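Local structure of TCP pilus virulence regulatory protein (Vibrio cholerae, 5SUX) at residues 9-14 with 80-85; 32-37 with 56-61. The protein is an AraC-family transcriptional regulator that probably binds DNA through its helix-turn-helix region and controls virulence genes, among them those of the toxin-coregulated pilus. One frame throughout, in Å; residues are numbered along the deposited sequence.

Interaction 1. Residues 9-14 with 80-85; sequences TNVYRM and NVSVIT. With 70H ((3E)-4-(8-methylnaphthalen-1-yl)but-3-enoic acid), chain B.
Tyr12 and Val83 meet on the ligand-facing side of an antiparallel strand pair in the cupin-like domain, where 9-14 lies on an edge strand of a five-stranded sheet and 80-85 on its inner neighbour. Asn10 pairs with Val83 and Tyr12 with Val81, both hydrogen-bonded pairs, and each is closed by two backbone bonds; Val81 N to Tyr12 O is 2.7 Å. Tyr12 can be followed outward. Its CB stands beside Val81 O. CG lies anti to the carbonyl carbon (chi1 -54°), and chi2 of -85° turns the ring flat beneath the naphthalene of the bound 70H, whose C06 sits 3.5 Å above the centre of the ring plane. CD2 lies 3.7 Å from 70H C06, while CE2 also takes Val83 CG2 at 3.7 Å, a methyl that lies at the ring edge and in its plane. CZ has moved on to 70H C07, and OH ends in a hydrogen bond with Tyr266 OH of the C-terminal helix 263-269, tying the ligand-covering ring to the part of the chain that carries the helix-turn-helix region. Val81 divides its branches: CG1, anti to its backbone N (chi1 -172°), faces 70H C15, and CG2 packs against the sulfur of Met14. The other face of the strand pair, with Thr9, Val11, Ser82 and Ile84, turns toward helix 121-131. There Thr9 and Ile84 run side by side, Thr9 CG2 resting 3.8 Å from Ile84 CG1.

Interaction 2. Residues 32-37 with 56-61; sequences MFWIDS and SSIILL. With 70H ((3E)-4-(8-methylnaphthalen-1-yl)but-3-enoic acid), chain B.
Phe33 and Ile59 form the hydrogen-bonded pair of this antiparallel contact between inner strands of the cupin-like sheet. Phe33 N reaches Ile59 O at 2.9 Å in the carbonyl plane, and Ile59 N returns a straighter bond to Phe33 O, 172° at the hydrogen. Farther along, the strands part and a water bridges them: it accepts from Ile35 N and donates to Ser57 O at 2.6 Å, continuing the ladder where no direct bond forms. Packing splits over the two faces. On one, the Phe33 ring is sandwiched. CG is held between backbone N and carbonyl carbon (chi1 66°), which swings the ring over Ile59: the CB of Ile59 makes a CH-pi contact 3.7 Å from the ring centroid, and Ile59 CG2 touches Phe33 CZ at 3.4 Å. The opposite ring face takes C17 of the bound 70H, 3.5 Å above the plane and over its centre, while Leu61 CD1 lies at the ring edge. On the other face, Leu60 CD1 lies alongside Met32, touching both its CB and, past the bend at chi3, its CE, and Ile58 CD1 touches CB and CG of Trp34. Helices 121-131 and 141-159 cover this side. Beyond the backbone bonds and the water, side chains meet mainly through carbon atoms; the Phe33 ring, backed by Ile59 on one face, presents its other face to the naphthalene as an apolar surface.

In the fold
Interactions 1 and 2 belong to the same five-stranded sheet, since strands 79-86 and 31-35 are neighbours; Ile84 N probably bonds to Met32 O, and Asn80 N to Asp36 OD1. Interaction 2 is nested in sequence within the loop closed by interaction 1, and every touching residue of it is buried. Interaction 1 includes the outermost strand 7-14, where Val11 and Arg13 are exposed. Both supply an aromatic ring to 70H, Tyr12 and Phe33, but interaction 1 also reaches the C-terminal helices through a polar group, while interaction 2 meets the ligand through apolar groups. Lys31, just before interaction 2, hydrogen-bonds to the ligand, to which the two contacts contribute part of a largely apolar lining.

Interaction 1. Residues 9-14 with 80-85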
# COMPACT_ATOMS: atom_id res chain seq x y z
N THR A 9 9.66 -0.96 -6.69
CA THR A 9 8.80 -0.89 -7.86
C THR A 9 8.61 -2.27 -8.48
O THR A 9 9.50 -3.12 -8.44
CB THR A 9 9.39 0.06 -8.92
OG1 THR A 9 10.69 -0.39 -9.30
CG2 THR A 9 9.49 1.47 -8.37
N ASN A 10 7.42 -2.47 -9.05
CA ASN A 10 7.08 -3.71 -9.75
C ASN A 10 6.14 -3.37 -10.89
O ASN A 10 5.39 -2.39 -10.83
CB ASN A 10 6.43 -4.74 -8.82
CG ASN A 10 7.42 -5.34 -7.83
OD1 ASN A 10 7.40 -5.02 -6.64
ND2 ASN A 10 8.29 -6.21 -8.33
N VAL A 11 6.18 -4.20 -11.94
CA VAL A 11 5.29 -4.07 -13.09
C VAL A 11 4.60 -5.41 -13.31
O VAL A 11 5.27 -6.44 -13.40
CB VAL A 11 6.05 -3.63 -14.36
CG1 VAL A 11 5.10 -3.59 -15.55
CG2 VAL A 11 6.69 -2.28 -14.15
N TYR A 12 3.27 -5.39 -13.39
CA TYR A 12 2.46 -6.59 -13.54
C TYR A 12 1.68 -6.52 -14.85
O TYR A 12 1.28 -5.44 -15.29
CB TYR A 12 1.49 -6.74 -12.37
CG TYR A 12 2.15 -6.70 -11.01
CD1 TYR A 12 2.70 -7.85 -10.46
CD2 TYR A 12 2.22 -5.52 -10.29
CE1 TYR A 12 3.31 -7.82 -9.22
CE2 TYR A 12 2.83 -5.48 -9.04
CZ TYR A 12 3.37 -6.63 -8.51
OH TYR A 12 3.97 -6.60 -7.27
N ARG A 13 1.46 -7.68 -15.46
CA ARG A 13 0.76 -7.77 -16.74
C ARG A 13 -0.70 -8.16 -16.52
O ARG A 13 -1.01 -9.02 -15.69
CB ARG A 13 1.44 -8.78 -17.67
CG ARG A 13 0.79 -8.89 -19.05
CD ARG A 13 1.83 -9.08 -20.15
NE ARG A 13 2.09 -10.48 -20.44
CZ ARG A 13 3.28 -11.06 -20.32
NH1 ARG A 13 4.33 -10.34 -19.92
NH2 ARG A 13 3.44 -12.34 -20.60
N MET A 14 -1.58 -7.51 -17.27
CA MET A 14 -3.00 -7.83 -17.31
C MET A 14 -3.38 -8.14 -18.75
O MET A 14 -3.15 -7.32 -19.64
CB MET A 14 -3.86 -6.67 -16.79
CG MET A 14 -3.76 -6.41 -15.31
SD MET A 14 -5.02 -5.23 -14.78
CE MET A 14 -6.45 -6.30 -14.69
N ASN A 80 0.03 -3.09 -18.69
CA ASN A 80 1.04 -3.18 -17.64
C ASN A 80 0.64 -2.28 -16.48
O ASN A 80 0.40 -1.08 -16.67
CB ASN A 80 2.42 -2.78 -18.16
CG ASN A 80 3.01 -3.82 -19.09
OD1 ASN A 80 2.86 -5.02 -18.88
ND2 ASN A 80 3.69 -3.36 -20.14
N VAL A 81 0.56 -2.85 -15.29
CA VAL A 81 0.26 -2.11 -14.07
C VAL A 81 1.56 -1.89 -13.32
O VAL A 81 2.25 -2.86 -12.97
CB VAL A 81 -0.76 -2.85 -13.19
CG1 VAL A 81 -1.21 -1.96 -12.03
CG2 VAL A 81 -1.96 -3.29 -14.02
N SER A 82 1.91 -0.63 -13.08
CA SER A 82 3.12 -0.27 -12.36
C SER A 82 2.76 0.08 -10.92
O SER A 82 1.84 0.86 -10.69
CB SER A 82 3.82 0.91 -13.02
OG SER A 82 4.18 0.61 -14.36
N VAL A 83 3.48 -0.50 -9.96
CA VAL A 83 3.24 -0.26 -8.54
C VAL A 83 4.54 0.25 -7.92
O VAL A 83 5.58 -0.39 -8.05
CB VAL A 83 2.75 -1.52 -7.82
CG1 VAL A 83 2.44 -1.21 -6.36
CG2 VAL A 83 1.53 -2.10 -8.51
N ILE A 84 4.46 1.40 -7.26
CA ILE A 84 5.58 1.98 -6.53
C ILE A 84 5.28 1.91 -5.04
O ILE A 84 4.19 2.32 -4.61
CB ILE A 84 5.86 3.43 -6.96
CG1 ILE A 84 6.28 3.49 -8.43
CG2 ILE A 84 6.93 4.05 -6.08
CD1 ILE A 84 6.54 4.90 -8.92
N THR A 85 6.23 1.41 -4.27
CA THR A 85 6.15 1.43 -2.81
C THR A 85 7.21 2.39 -2.29
O THR A 85 8.39 2.25 -2.61
CB THR A 85 6.36 0.03 -2.22
OG1 THR A 85 5.42 -0.88 -2.80
CG2 THR A 85 6.16 0.06 -0.71
C10 70H B . 1.11 -6.27 -4.56
C11 70H B . 1.61 -6.12 -3.13
C12 70H B . 2.52 -4.92 -2.99
C15 70H B . -2.47 -4.21 -9.21
C01 70H B . -1.51 -2.87 -5.25
C02 70H B . -1.78 -3.45 -6.63
C03 70H B . -1.29 -4.72 -7.13
C04 70H B . -1.65 -5.06 -8.41
C05 70H B . -1.23 -6.28 -9.02
C06 70H B . -0.44 -7.17 -8.33
C07 70H B . -0.06 -6.86 -7.03
C08 70H B . -0.45 -5.67 -6.41
C09 70H B . 0.07 -5.53 -4.99
O13 70H B . 2.76 -4.45 -1.85
O14 70H B . 3.05 -4.40 -4.01
C16 70H B . -2.93 -3.00 -8.72
C17 70H B . -2.58 -2.64 -7.43

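Interaction 2. Residues 32-37 with 56-61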
# COMPACT_ATOMS: atom_id res chain seq x y z
N MET A 32 1.45 3.71 -4.80
CA MET A 32 0.69 4.28 -5.89
C MET A 32 0.83 3.38 -7.10
O MET A 32 1.87 2.74 -7.30
CB MET A 32 1.13 5.71 -6.23
CG MET A 32 2.62 5.88 -6.44
SD MET A 32 3.10 7.62 -6.48
CE MET A 32 2.71 8.11 -4.81
N PHE A 33 -0.23 3.30 -7.91
CA PHE A 33 -0.18 2.48 -9.11
C PHE A 33 -0.99 3.14 -10.23
O PHE A 33 -1.83 4.00 -9.99
CB PHE A 33 -0.67 1.05 -8.84
CG PHE A 33 -2.13 0.94 -8.48
CD1 PHE A 33 -2.53 0.92 -7.15
CD2 PHE A 33 -3.10 0.81 -9.46
CE1 PHE A 33 -3.86 0.80 -6.81
CE2 PHE A 33 -4.44 0.69 -9.13
CZ PHE A 33 -4.82 0.68 -7.80
N TRP A 34 -0.69 2.70 -11.45
CA TRP A 34 -1.35 3.19 -12.65
C TRP A 34 -1.13 2.18 -13.76
O TRP A 34 -0.23 1.34 -13.68
CB TRP A 34 -0.81 4.57 -13.07
CG TRP A 34 0.63 4.55 -13.51
CD1 TRP A 34 1.09 4.51 -14.79
CD2 TRP A 34 1.78 4.58 -12.66
NE1 TRP A 34 2.47 4.50 -14.79
CE2 TRP A 34 2.91 4.54 -13.50
CE3 TRP A 34 1.97 4.62 -11.28
CZ2 TRP A 34 4.21 4.55 -13.00
CZ3 TRP A 34 3.26 4.63 -10.78
CH2 TRP A 34 4.36 4.60 -11.64
N ILE A 35 -1.95 2.27 -14.80
CA ILE A 35 -1.81 1.42 -15.97
C ILE A 35 -1.11 2.22 -17.06
O ILE A 35 -1.19 3.45 -17.11
CB ILE A 35 -3.18 0.89 -16.46
CG1 ILE A 35 -4.07 2.04 -16.94
CG2 ILE A 35 -3.87 0.11 -15.35
CD1 ILE A 35 -5.43 1.58 -17.44
N ASP A 36 -0.39 1.51 -17.93
CA ASP A 36 0.40 2.16 -18.97
C ASP A 36 -0.39 2.44 -20.24
O ASP A 36 0.04 3.28 -21.04
CB ASP A 36 1.63 1.31 -19.31
CG ASP A 36 1.28 0.04 -20.06
OD1 ASP A 36 0.13 -0.44 -19.95
OD2 ASP A 36 2.16 -0.50 -20.76
N SER A 37 -1.51 1.76 -20.44
CA SER A 37 -2.33 1.96 -21.63
C SER A 37 -3.71 1.37 -21.37
O SER A 37 -3.94 0.67 -20.39
CB SER A 37 -1.68 1.32 -22.86
OG SER A 37 -1.52 -0.08 -22.68
N SER A 56 -3.65 7.94 -17.49
CA SER A 56 -3.34 9.15 -16.73
C SER A 56 -3.86 9.10 -15.30
O SER A 56 -3.63 10.05 -14.55
CB SER A 56 -3.91 10.38 -17.45
OG SER A 56 -3.38 10.50 -18.75
N SER A 57 -4.53 8.02 -14.91
CA SER A 57 -5.10 7.90 -13.58
C SER A 57 -4.07 7.31 -12.63
O SER A 57 -3.58 6.20 -12.84
CB SER A 57 -6.35 7.02 -13.61
OG SER A 57 -7.25 7.45 -14.62
N ILE A 58 -3.73 8.06 -11.58
CA ILE A 58 -2.81 7.60 -10.54
C ILE A 58 -3.64 7.29 -9.30
O ILE A 58 -4.38 8.15 -8.80
CB ILE A 58 -1.74 8.66 -10.24
CG1 ILE A 58 -1.03 9.09 -11.52
CG2 ILE A 58 -0.74 8.12 -9.23
CD1 ILE A 58 -0.19 8.00 -12.14
N ILE A 59 -3.52 6.07 -8.80
CA ILE A 59 -4.27 5.61 -7.63
C ILE A 59 -3.32 5.56 -6.44
O ILE A 59 -2.28 4.88 -6.50
CB ILE A 59 -4.92 4.25 -7.87
CG1 ILE A 59 -5.88 4.31 -9.06
CG2 ILE A 59 -5.68 3.80 -6.62
CD1 ILE A 59 -7.12 5.11 -8.78
N LEU A 60 -3.67 6.25 -5.37
CA LEU A 60 -2.86 6.33 -4.16
C LEU A 60 -3.48 5.46 -3.07
O LEU A 60 -4.69 5.49 -2.85
CB LEU A 60 -2.74 7.77 -3.65
CG LEU A 60 -2.16 8.88 -4.53
CD1 LEU A 60 -0.83 8.47 -5.13
CD2 LEU A 60 -3.13 9.35 -5.62
N LEU A 61 -2.64 4.68 -2.39
CA LEU A 61 -3.07 3.81 -1.30
C LEU A 61 -2.40 4.25 -0.01
O LEU A 61 -1.17 4.31 0.07
CB LEU A 61 -2.75 2.35 -1.60
CG LEU A 61 -3.37 1.78 -2.88
CD1 LEU A 61 -2.96 0.32 -3.08
CD2 LEU A 61 -4.89 1.92 -2.86
C10 70H B . 1.11 -6.27 -4.56
C11 70H B . 1.61 -6.12 -3.13
C12 70H B . 2.52 -4.92 -2.99
C15 70H B . -2.47 -4.21 -9.21
C01 70H B . -1.51 -2.87 -5.25
C02 70H B . -1.78 -3.45 -6.63
C03 70H B . -1.29 -4.72 -7.13
C04 70H B . -1.65 -5.06 -8.41
C05 70H B . -1.23 -6.28 -9.02
C06 70H B . -0.44 -7.17 -8.33
C07 70H B . -0.06 -6.86 -7.03
C08 70H B . -0.45 -5.67 -6.41
C09 70H B . 0.07 -5.53 -4.99
O13 70H B . 2.76 -4.45 -1.85
O14 70H B . 3.05 -4.40 -4.01
C16 70H B . -2.93 -3.00 -8.72
C17 70H B . -2.58 -2.64 -7.43
O HOH W 1 -4.03 4.10 -14.36